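Long-range contact in SPbeta prophage-derived uncharacterized protein YorR (Bacillus subtilis, PDB 3KB2), which is of unknown function but binds a guanine nucleotide and may be a nucleotide kinase related to dTMP kinases: residues F46-D56 against F87-K95. Residues are numbered along the deposited sequence; the frame is centred on the assembly and turned at random.
Sequences FEHFNKLADED and FIEDKIKAK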
loop_
_atom_site.group_PDB
_atom_site.type_symbol
_atom_site.label_atom_id
_atom_site.label_comp_id
_atom_site.label_asym_id
_atom_site.label_seq_id
_atom_site.Cartn_x
_atom_site.Cartn_y
_atom_site.Cartn_z
ATOM N N PHE A 46 -10.992 -12.299 -14.743
ATOM C CA PHE A 46 -10.924 -12.515 -16.180
ATOM C C PHE A 46 -12.139 -11.958 -16.916
ATOM O O PHE A 46 -12.009 -11.353 -17.984
ATOM C CB PHE A 46 -10.795 -14.007 -16.473
ATOM C CG PHE A 46 -10.714 -14.321 -17.930
ATOM C CD1 PHE A 46 -9.630 -13.882 -18.689
ATOM C CD2 PHE A 46 -11.728 -15.036 -18.553
ATOM C CE1 PHE A 46 -9.562 -14.152 -20.052
ATOM C CE2 PHE A 46 -11.670 -15.311 -19.913
ATOM C CZ PHE A 46 -10.588 -14.871 -20.667
ATOM N N GLU A 47 -13.315 -12.174 -16.341
ATOM C CA GLU A 47 -14.559 -11.694 -16.931
ATOM C C GLU A 47 -14.498 -10.169 -17.172
ATOM O O GLU A 47 -14.829 -9.677 -18.259
ATOM C CB GLU A 47 -15.722 -12.052 -16.003
ATOM C CG GLU A 47 -17.078 -11.546 -16.453
ATOM C CD GLU A 47 -18.173 -11.821 -15.426
ATOM O OE1 GLU A 47 -18.078 -11.293 -14.289
ATOM O OE2 GLU A 47 -19.127 -12.567 -15.756
ATOM N N HIS A 48 -14.054 -9.432 -16.164
ATOM C CA HIS A 48 -13.947 -7.986 -16.274
ATOM C C HIS A 48 -12.942 -7.542 -17.341
ATOM O O HIS A 48 -13.213 -6.621 -18.117
ATOM C CB HIS A 48 -13.548 -7.385 -14.932
ATOM C CG HIS A 48 -13.619 -5.894 -14.910
ATOM N ND1 HIS A 48 -14.810 -5.209 -14.997
ATOM C CD2 HIS A 48 -12.643 -4.953 -14.888
ATOM C CE1 HIS A 48 -14.568 -3.909 -15.034
ATOM N NE2 HIS A 48 -13.261 -3.729 -14.970
ATOM N N PHE A 49 -11.780 -8.194 -17.375
ATOM C CA PHE A 49 -10.754 -7.846 -18.344
ATOM C C PHE A 49 -11.217 -8.156 -19.748
ATOM O O PHE A 49 -10.910 -7.428 -20.689
ATOM C CB PHE A 49 -9.450 -8.596 -18.058
ATOM C CG PHE A 49 -8.642 -8.000 -16.946
ATOM C CD1 PHE A 49 -8.528 -6.619 -16.821
ATOM C CD2 PHE A 49 -7.981 -8.812 -16.033
ATOM C CE1 PHE A 49 -7.769 -6.052 -15.806
ATOM C CE2 PHE A 49 -7.215 -8.257 -15.009
ATOM C CZ PHE A 49 -7.110 -6.874 -14.895
ATOM N N ASN A 50 -11.971 -9.234 -19.887
ATOM C CA ASN A 50 -12.466 -9.627 -21.195
ATOM C C ASN A 50 -13.467 -8.611 -21.726
ATOM O O ASN A 50 -13.507 -8.353 -22.920
ATOM C CB ASN A 50 -13.124 -11.002 -21.123
ATOM C CG ASN A 50 -12.978 -11.766 -22.410
ATOM O OD1 ASN A 50 -13.705 -12.713 -22.667
ATOM N ND2 ASN A 50 -12.014 -11.363 -23.226
ATOM N N LYS A 51 -14.284 -8.052 -20.837
ATOM C CA LYS A 51 -15.264 -7.050 -21.242
ATOM C C LYS A 51 -14.542 -5.793 -21.691
ATOM O O LYS A 51 -14.924 -5.167 -22.680
ATOM C CB LYS A 51 -16.201 -6.688 -20.092
ATOM C CG LYS A 51 -17.251 -7.729 -19.790
ATOM C CD LYS A 51 -17.941 -7.412 -18.485
ATOM C CE LYS A 51 -18.678 -8.635 -17.970
ATOM N NZ LYS A 51 -19.224 -8.445 -16.590
ATOM N N LEU A 52 -13.502 -5.408 -20.963
ATOM C CA LEU A 52 -12.766 -4.225 -21.361
ATOM C C LEU A 52 -12.163 -4.492 -22.723
ATOM O O LEU A 52 -12.124 -3.611 -23.560
ATOM C CB LEU A 52 -11.669 -3.905 -20.353
ATOM C CG LEU A 52 -12.210 -3.544 -18.980
ATOM C CD1 LEU A 52 -11.048 -3.272 -18.027
ATOM C CD2 LEU A 52 -13.127 -2.323 -19.102
ATOM N N ALA A 53 -11.719 -5.724 -22.945
ATOM C CA ALA A 53 -11.109 -6.093 -24.212
ATOM C C ALA A 53 -12.056 -5.922 -25.392
ATOM O O ALA A 53 -11.626 -5.907 -26.547
ATOM C CB ALA A 53 -10.598 -7.516 -24.157
ATOM N N ASP A 54 -13.349 -5.806 -25.116
ATOM C CA ASP A 54 -14.314 -5.611 -26.194
ATOM C C ASP A 54 -14.416 -4.133 -26.549
ATOM O O ASP A 54 -14.757 -3.782 -27.674
ATOM C CB ASP A 54 -15.686 -6.142 -25.783
ATOM C CG ASP A 54 -15.748 -7.649 -25.814
ATOM O OD1 ASP A 54 -15.372 -8.232 -26.856
ATOM O OD2 ASP A 54 -16.177 -8.250 -24.807
ATOM N N GLU A 55 -14.112 -3.274 -25.579
ATOM C CA GLU A 55 -14.170 -1.834 -25.775
ATOM C C GLU A 55 -13.159 -1.354 -26.804
ATOM O O GLU A 55 -12.188 -2.048 -27.124
ATOM C CB GLU A 55 -13.919 -1.098 -24.448
ATOM C CG GLU A 55 -15.161 -0.807 -23.583
ATOM C CD GLU A 55 -16.170 0.125 -24.261
ATOM O OE1 GLU A 55 -16.907 0.846 -23.544
ATOM O OE2 GLU A 55 -16.240 0.127 -25.514
ATOM N N ASP A 56 -13.410 -0.159 -27.331
ATOM C CA ASP A 56 -12.523 0.464 -28.301
ATOM C C ASP A 56 -12.750 1.967 -28.214
ATOM O O ASP A 56 -13.822 2.420 -27.807
ATOM C CB ASP A 56 -12.804 -0.054 -29.716
ATOM C CG ASP A 56 -11.732 0.361 -30.712
ATOM O OD1 ASP A 56 -10.569 0.561 -30.306
ATOM O OD2 ASP A 56 -12.036 0.476 -31.914
ATOM N N PHE A 87 -4.898 -14.709 -24.288
ATOM C CA PHE A 87 -6.192 -14.583 -24.947
ATOM C C PHE A 87 -6.577 -13.113 -25.100
ATOM O O PHE A 87 -7.012 -12.686 -26.163
ATOM C CB PHE A 87 -7.249 -15.345 -24.139
ATOM C CG PHE A 87 -8.643 -15.222 -24.673
ATOM C CD1 PHE A 87 -9.481 -14.208 -24.233
ATOM C CD2 PHE A 87 -9.122 -16.127 -25.609
ATOM C CE1 PHE A 87 -10.782 -14.095 -24.718
ATOM C CE2 PHE A 87 -10.423 -16.024 -26.101
ATOM C CZ PHE A 87 -11.255 -15.004 -25.652
ATOM N N ILE A 88 -6.406 -12.336 -24.038
ATOM C CA ILE A 88 -6.748 -10.911 -24.074
ATOM C C ILE A 88 -5.891 -10.127 -25.061
ATOM O O ILE A 88 -6.387 -9.234 -25.743
ATOM C CB ILE A 88 -6.614 -10.278 -22.682
ATOM C CG1 ILE A 88 -7.671 -10.882 -21.755
ATOM C CG2 ILE A 88 -6.793 -8.779 -22.764
ATOM C CD1 ILE A 88 -7.460 -10.517 -20.308
ATOM N N GLU A 89 -4.611 -10.467 -25.136
ATOM C CA GLU A 89 -3.700 -9.794 -26.055
ATOM C C GLU A 89 -4.112 -10.031 -27.506
ATOM O O GLU A 89 -4.208 -9.097 -28.299
ATOM C CB GLU A 89 -2.274 -10.293 -25.834
ATOM C CG GLU A 89 -1.761 -10.034 -24.424
ATOM C CD GLU A 89 -0.343 -10.507 -24.236
ATOM O OE1 GLU A 89 -0.082 -11.695 -24.522
ATOM O OE2 GLU A 89 0.505 -9.701 -23.796
ATOM N N ASP A 90 -4.355 -11.288 -27.853
ATOM C CA ASP A 90 -4.756 -11.615 -29.211
ATOM C C ASP A 90 -6.061 -10.895 -29.551
ATOM O O ASP A 90 -6.272 -10.437 -30.674
ATOM C CB ASP A 90 -4.942 -13.128 -29.353
ATOM C CG ASP A 90 -5.493 -13.520 -30.712
ATOM O OD1 ASP A 90 -4.758 -13.403 -31.718
ATOM O OD2 ASP A 90 -6.666 -13.938 -30.774
ATOM N N LYS A 91 -6.930 -10.781 -28.564
ATOM C CA LYS A 91 -8.209 -10.135 -28.771
ATOM C C LYS A 91 -8.161 -8.619 -29.077
ATOM O O LYS A 91 -9.073 -8.086 -29.719
ATOM C CB LYS A 91 -9.094 -10.411 -27.556
ATOM C CG LYS A 91 -10.485 -9.835 -27.649
ATOM C CD LYS A 91 -11.360 -10.343 -26.527
ATOM C CE LYS A 91 -12.724 -9.701 -26.620
ATOM N NZ LYS A 91 -13.741 -10.346 -25.762
ATOM N N ILE A 92 -7.107 -7.929 -28.646
ATOM C CA ILE A 92 -7.007 -6.485 -28.867
ATOM C C ILE A 92 -5.731 -6.048 -29.574
ATOM O O ILE A 92 -5.433 -4.858 -29.638
ATOM C CB ILE A 92 -7.064 -5.731 -27.528
ATOM C CG1 ILE A 92 -5.747 -5.934 -26.770
ATOM C CG2 ILE A 92 -8.243 -6.245 -26.692
ATOM C CD1 ILE A 92 -5.672 -5.248 -25.424
ATOM N N LYS A 93 -4.974 -7.008 -30.091
ATOM C CA LYS A 93 -3.719 -6.713 -30.772
ATOM C C LYS A 93 -3.882 -5.791 -31.978
ATOM O O LYS A 93 -2.975 -5.029 -32.303
ATOM C CB LYS A 93 -3.048 -8.025 -31.210
ATOM C CG LYS A 93 -3.799 -8.799 -32.299
ATOM C CD LYS A 93 -3.359 -10.267 -32.377
ATOM C CE LYS A 93 -4.000 -10.980 -33.564
ATOM N NZ LYS A 93 -5.465 -10.716 -33.652
ATOM N N ALA A 94 -5.038 -5.849 -32.634
ATOM C CA ALA A 94 -5.278 -5.031 -33.816
ATOM C C ALA A 94 -5.882 -3.663 -33.541
ATOM O O ALA A 94 -6.285 -2.957 -34.463
ATOM C CB ALA A 94 -6.175 -5.784 -34.782
ATOM N N LYS A 95 -5.940 -3.272 -32.283
ATOM C CA LYS A 95 -6.541 -1.997 -31.972
ATOM C C LYS A 95 -5.902 -1.406 -30.744
ATOM O O LYS A 95 -6.191 -0.274 -30.366
ATOM C CB LYS A 95 -8.020 -2.202 -31.693
ATOM C CG LYS A 95 -8.264 -3.204 -30.576
ATOM C CD LYS A 95 -9.694 -3.139 -30.074
ATOM C CE LYS A 95 -10.024 -4.320 -29.172
ATOM N NZ LYS A 95 -11.403 -4.196 -28.602
#
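The ammonium group of Lys-95 is gripped by two backbone carbonyls of the turn at the C-terminal end of helix 42-52. Its NZ donates to Ala-53 O at 2.7 Å and to Glu-55 O, also at 2.7 Å. It lies above the Ala-53 carbonyl plane and is tilted from that of Glu-55. Beyond CG the lysine chain is fully extended, which carries NZ across to the type I turn of Leu-52 to Glu-55. On the way its CD passes Asp-56 OD1. The carboxylates of Asp-54 and Asp-56 lie near NZ without touching it and may favour the charged form of Lys-95.

Lys-91 makes the second bridge. Its CG points away from the backbone N (chi1 -178°) and the chain runs straight on. CD rests against Ala-53 CB, and NZ ends 2.9 Å from Asp-54 OD1 in a salt bridge whose hydrogen bond is weak. A further weak bond runs from the same NZ to Asn-50 O.

Alongside the lysines the contact is apolar. Ala-53 CB meets Ile-92 CG2 at 3.7 Å and also touches Ile-88 CG2. The other branch of Ile-88 puts CD1 3.6 Å from Phe-49 CB. Toward the N-terminal ends of the segments, Phe-46 CZ comes within 3.8 Å of Phe-87 CD1; the two rings are oblique, with planes at 61°. The Asn-50 side chain comes up beside the Phe-87 ring.

The short segments of the two helices run almost parallel, at 11°, with axes 10.2 Å apart. Both lead into strands of the central parallel sheet, 58-61 and 96-102. Its strand order, 2-3-1-4-5, is consistent with a P-loop kinase-like fold. Ile-92 packs on Leu-3 and Ile-5 of strand 3-7, which lies between those two strands. Helix 64-70 meets Phe-49 and Ile-88 through Val-64.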